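Local coordinates for protein putative enoyl-CoA hydratase (Streptomyces avermitilis, PDB 3GKB) that probably acts on acyl-CoA thioesters as a member of the crotonase (enoyl-CoA hydratase/isomerase) superfamily, its exact substrate and reaction being unknown, at residues 64-72 and 117-125. Residues are numbered along the deposited sequence; the frame is centred on the assembly and turned at random.
Sequences EFFLAHVDM and ARGGGAEFV
F66 and F124 both set CG opposite the backbone N (chi1 177° and -172°), which sends the two rings to a common meeting place between the loop 64-72 and the helix that begins at G120. There F66 turns an edge to the face of F124 in an offset edge-to-face pair, centroids 5.8 Å apart and planes at 68°. Over one face of F124 lies L67 CD1, 3.8 Å from the ring centroid, a CH-pi contact. V125 CG2 adds a methyl 3.8 Å from F66 CE2. With F124 cut back to an alanine, the L67 methyl and the F66 edge would probably lose the ring they share, opening a gap between them. L67 CB rests 3.7 Å from G121 CA, and any side chain at G121 would collide with L67 O. R118 N makes weak bonds to L67 O and A68 O; water 1 bridges A68 O and R118 NH1, while E271 forms a salt bridge with R118 NE. Water 2 accepts from both V70 N and G120 N, 2.9 Å from the latter. The example illustrates apolar packing joining two segments whose peptide N-H groups, of V70 and G120, converge; in crotonase relatives such a pair forms the oxyanion hole for the thioester carbonyl, so water 2 probably marks that site.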
ATOM      1  N   GLU B  64       5.417  20.451  21.539  1.00 21.10           N
ATOM      2  CA  GLU B  64       6.402  19.597  20.863  1.00 20.03           C
ATOM      3  C   GLU B  64       5.955  18.139  20.686  1.00 19.07           C
ATOM      4  O   GLU B  64       6.376  17.465  19.713  1.00 18.46           O
ATOM      5  CB  GLU B  64       7.715  19.630  21.639  1.00 19.77           C
ATOM      6  CG  GLU B  64       8.786  18.828  20.945  1.00 23.52           C
ATOM      7  CD  GLU B  64      10.202  19.189  21.365  1.00 28.44           C
ATOM      8  OE1 GLU B  64      10.362  20.016  22.294  1.00 29.29           O
ATOM      9  OE2 GLU B  64      11.129  18.618  20.729  1.00 30.47           O
ATOM     10  N   PHE B  65       5.134  17.656  21.622  1.00 17.28           N
ATOM     11  CA  PHE B  65       4.700  16.233  21.663  1.00 16.75           C
ATOM     12  C   PHE B  65       3.188  16.079  21.536  1.00 16.72           C
ATOM     13  O   PHE B  65       2.424  16.768  22.196  1.00 16.58           O
ATOM     14  CB  PHE B  65       5.185  15.575  22.954  1.00 17.33           C
ATOM     15  CG  PHE B  65       6.651  15.717  23.136  1.00 17.55           C
ATOM     16  CD1 PHE B  65       7.529  14.946  22.372  1.00 21.35           C
ATOM     17  CD2 PHE B  65       7.158  16.685  23.961  1.00 19.39           C
ATOM     18  CE1 PHE B  65       8.886  15.128  22.480  1.00 20.04           C
ATOM     19  CE2 PHE B  65       8.514  16.886  24.054  1.00 20.60           C
ATOM     20  CZ  PHE B  65       9.373  16.117  23.320  1.00 21.08           C
ATOM     21  N   PHE B  66       2.765  15.175  20.657  1.00 15.81           N
ATOM     22  CA  PHE B  66       1.366  14.760  20.593  1.00 15.63           C
ATOM     23  C   PHE B  66       1.114  13.821  21.766  1.00 15.74           C
ATOM     24  O   PHE B  66       0.342  14.150  22.683  1.00 16.35           O
ATOM     25  CB  PHE B  66       1.074  14.091  19.247  1.00 15.23           C
ATOM     26  CG  PHE B  66      -0.314  13.573  19.116  1.00 15.73           C
ATOM     27  CD1 PHE B  66      -1.361  14.419  18.746  1.00 16.42           C
ATOM     28  CD2 PHE B  66      -0.603  12.246  19.396  1.00 15.32           C
ATOM     29  CE1 PHE B  66      -2.636  13.927  18.641  1.00 16.54           C
ATOM     30  CE2 PHE B  66      -1.901  11.763  19.300  1.00 13.86           C
ATOM     31  CZ  PHE B  66      -2.908  12.606  18.928  1.00 16.00           C
ATOM     32  N   LEU B  67       1.822  12.681  21.756  1.00 16.09           N
ATOM     33  CA  LEU B  67       1.878  11.729  22.871  1.00 15.73           C
ATOM     34  C   LEU B  67       3.269  11.117  22.854  1.00 15.98           C
ATOM     35  O   LEU B  67       3.658  10.545  21.875  1.00 15.57           O
ATOM     36  CB  LEU B  67       0.844  10.627  22.754  1.00 16.27           C
ATOM     37  CG  LEU B  67      -0.621  11.000  23.022  1.00 15.29           C
ATOM     38  CD1 LEU B  67      -1.547   9.799  22.621  1.00 14.91           C
ATOM     39  CD2 LEU B  67      -0.850  11.467  24.490  1.00 15.37           C
ATOM     40  N   ALA B  68       4.019  11.308  23.922  1.00 15.15           N
ATOM     41  CA  ALA B  68       5.438  10.959  23.935  1.00 15.64           C
ATOM     42  C   ALA B  68       5.667   9.473  23.702  1.00 15.61           C
ATOM     43  O   ALA B  68       6.490   9.096  22.883  1.00 16.26           O
ATOM     44  CB  ALA B  68       6.054  11.373  25.240  1.00 15.65           C
ATOM     45  N   HIS B  69       4.919   8.666  24.456  1.00 15.30           N
ATOM     46  CA  HIS B  69       5.009   7.204  24.567  1.00 15.73           C
ATOM     47  C   HIS B  69       4.349   6.829  25.896  1.00 16.12           C
ATOM     48  O   HIS B  69       3.931   7.704  26.643  1.00 15.10           O
ATOM     49  CB  HIS B  69       6.461   6.664  24.484  1.00 15.55           C
ATOM     50  CG  HIS B  69       7.403   7.296  25.458  1.00 16.79           C
ATOM     51  ND1 HIS B  69       7.378   7.010  26.808  1.00 18.27           N
ATOM     52  CD2 HIS B  69       8.361   8.240  25.287  1.00 16.99           C
ATOM     53  CE1 HIS B  69       8.304   7.727  27.421  1.00 17.68           C
ATOM     54  NE2 HIS B  69       8.899   8.501  26.526  1.00 16.42           N
ATOM     55  N   VAL B  70       4.252   5.534  26.174  1.00 16.21           N
ATOM     56  CA  VAL B  70       3.706   5.067  27.440  1.00 16.99           C
ATOM     57  C   VAL B  70       4.682   5.369  28.579  1.00 17.38           C
ATOM     58  O   VAL B  70       5.891   5.261  28.425  1.00 18.16           O
ATOM     59  CB  VAL B  70       3.377   3.556  27.362  1.00 17.09           C
ATOM     60  CG1 VAL B  70       3.013   3.003  28.738  1.00 17.85           C
ATOM     61  CG2 VAL B  70       2.217   3.325  26.369  1.00 17.54           C
ATOM     62  N   ASP B  71       4.122   5.747  29.709  1.00 18.11           N
ATOM     63  CA  ASP B  71       4.873   6.084  30.904  1.00 18.61           C
ATOM     64  C   ASP B  71       5.830   4.947  31.244  1.00 18.25           C
ATOM     65  O   ASP B  71       5.441   3.795  31.436  1.00 18.02           O
ATOM     66  CB  ASP B  71       3.882   6.340  32.041  1.00 19.05           C
ATOM     67  CG  ASP B  71       4.566   6.676  33.369  1.00 22.51           C
ATOM     68  OD1 ASP B  71       5.805   6.912  33.377  1.00 20.35           O
ATOM     69  OD2 ASP B  71       3.831   6.669  34.396  1.00 23.94           O
ATOM     70  N   MET B  72       7.104   5.275  31.303  1.00 18.37           N
ATOM     71  CA  MET B  72       8.133   4.258  31.537  1.00 19.20           C
ATOM     72  C   MET B  72       8.099   3.735  32.996  1.00 19.61           C
ATOM     73  O   MET B  72       8.719   2.725  33.306  1.00 19.67           O
ATOM     74  CB  MET B  72       9.500   4.849  31.193  1.00 19.51           C
ATOM     75  CG  MET B  72       9.777   4.965  29.641  1.00 17.09           C
ATOM     76  SD  MET B  72      11.144   6.137  29.212  1.00 13.38           S
ATOM     77  CE  MET B  72      12.563   5.187  29.565  1.00 19.30           C
ATOM     78  N   ALA B 117       5.112  11.899  18.097  1.00 15.00           N
ATOM     79  CA  ALA B 117       4.395  10.791  18.715  1.00 15.65           C
ATOM     80  C   ALA B 117       5.247   9.546  18.561  1.00 14.28           C
ATOM     81  O   ALA B 117       5.642   9.202  17.457  1.00 14.92           O
ATOM     82  CB  ALA B 117       3.018  10.586  18.046  1.00 14.86           C
ATOM     83  N   ARG B 118       5.572   8.907  19.678  1.00 14.30           N
ATOM     84  CA  ARG B 118       6.386   7.721  19.661  1.00 14.33           C
ATOM     85  C   ARG B 118       5.754   6.589  20.474  1.00 13.70           C
ATOM     86  O   ARG B 118       4.912   6.816  21.367  1.00 14.84           O
ATOM     87  CB  ARG B 118       7.795   7.978  20.167  1.00 14.12           C
ATOM     88  CG  ARG B 118       8.602   8.973  19.361  1.00 16.65           C
ATOM     89  CD  ARG B 118       9.960   9.074  19.971  1.00 17.43           C
ATOM     90  NE  ARG B 118      10.923   9.962  19.319  1.00 14.80           N
ATOM     91  CZ  ARG B 118      11.177  11.223  19.685  1.00 17.84           C
ATOM     92  NH1 ARG B 118      10.465  11.807  20.625  1.00 16.76           N
ATOM     93  NH2 ARG B 118      12.163  11.906  19.097  1.00 18.59           N
ATOM     94  N   GLY B 119       6.150   5.370  20.133  1.00 14.25           N
ATOM     95  CA  GLY B 119       5.641   4.161  20.789  1.00 14.91           C
ATOM     96  C   GLY B 119       4.138   4.090  20.799  1.00 15.35           C
ATOM     97  O   GLY B 119       3.485   4.210  19.755  1.00 14.72           O
ATOM     98  N   GLY B 120       3.578   3.965  21.993  1.00 15.22           N
ATOM     99  CA  GLY B 120       2.136   3.989  22.149  1.00 14.77           C
ATOM    100  C   GLY B 120       1.444   5.219  21.583  1.00 14.64           C
ATOM    101  O   GLY B 120       0.291   5.136  21.156  1.00 15.03           O
ATOM    102  N   GLY B 121       2.132   6.364  21.573  1.00 14.51           N
ATOM    103  CA  GLY B 121       1.594   7.560  20.908  1.00 13.64           C
ATOM    104  C   GLY B 121       1.479   7.355  19.410  1.00 13.80           C
ATOM    105  O   GLY B 121       0.513   7.816  18.773  1.00 13.55           O
ATOM    106  N   ALA B 122       2.454   6.669  18.813  1.00 14.15           N
ATOM    107  CA  ALA B 122       2.415   6.429  17.355  1.00 13.97           C
ATOM    108  C   ALA B 122       1.327   5.416  17.016  1.00 14.57           C
ATOM    109  O   ALA B 122       0.690   5.483  15.950  1.00 14.34           O
ATOM    110  CB  ALA B 122       3.771   5.944  16.838  1.00 14.39           C
ATOM    111  N   GLU B 123       1.112   4.469  17.923  1.00 14.85           N
ATOM    112  CA  GLU B 123       0.017   3.501  17.813  1.00 15.96           C
ATOM    113  C   GLU B 123      -1.341   4.199  17.804  1.00 16.17           C
ATOM    114  O   GLU B 123      -2.204   3.855  16.996  1.00 15.51           O
ATOM    115  CB  GLU B 123       0.111   2.429  18.927  1.00 16.14           C
ATOM    116  CG  GLU B 123       1.392   1.564  18.797  1.00 19.86           C
ATOM    117  CD  GLU B 123       1.695   0.591  19.978  1.00 21.69           C
ATOM    118  OE1 GLU B 123       2.026  -0.575  19.708  1.00 20.68           O
ATOM    119  OE2 GLU B 123       1.633   0.998  21.157  1.00 23.74           O
ATOM    120  N   PHE B 124      -1.497   5.185  18.698  1.00 15.78           N
ATOM    121  CA  PHE B 124      -2.712   6.007  18.845  1.00 15.58           C
ATOM    122  C   PHE B 124      -2.991   6.727  17.535  1.00 15.11           C
ATOM    123  O   PHE B 124      -4.100   6.623  16.959  1.00 14.21           O
ATOM    124  CB  PHE B 124      -2.465   6.989  20.015  1.00 15.64           C
ATOM    125  CG  PHE B 124      -3.649   7.784  20.446  1.00 16.80           C
ATOM    126  CD1 PHE B 124      -4.119   7.663  21.750  1.00 18.21           C
ATOM    127  CD2 PHE B 124      -4.251   8.715  19.614  1.00 18.77           C
ATOM    128  CE1 PHE B 124      -5.180   8.388  22.195  1.00 19.60           C
ATOM    129  CE2 PHE B 124      -5.353   9.466  20.088  1.00 20.20           C
ATOM    130  CZ  PHE B 124      -5.796   9.288  21.366  1.00 19.28           C
ATOM    131  N   VAL B 125      -1.946   7.362  16.983  1.00 14.85           N
ATOM    132  CA  VAL B 125      -2.074   8.062  15.701  1.00 14.09           C
ATOM    133  C   VAL B 125      -2.553   7.117  14.603  1.00 13.90           C
ATOM    134  O   VAL B 125      -3.468   7.478  13.846  1.00 13.87           O
ATOM    135  CB  VAL B 125      -0.759   8.772  15.283  1.00 14.19           C
ATOM    136  CG1 VAL B 125      -0.860   9.347  13.826  1.00 14.58           C
ATOM    137  CG2 VAL B 125      -0.387   9.878  16.306  1.00 13.27           C
TER
HETATM  138  O   HOH W   1       8.531  10.969  22.415  1.00 18.91           O
HETATM  139  O   HOH W   2       5.184   3.342  24.315  1.00 19.37           O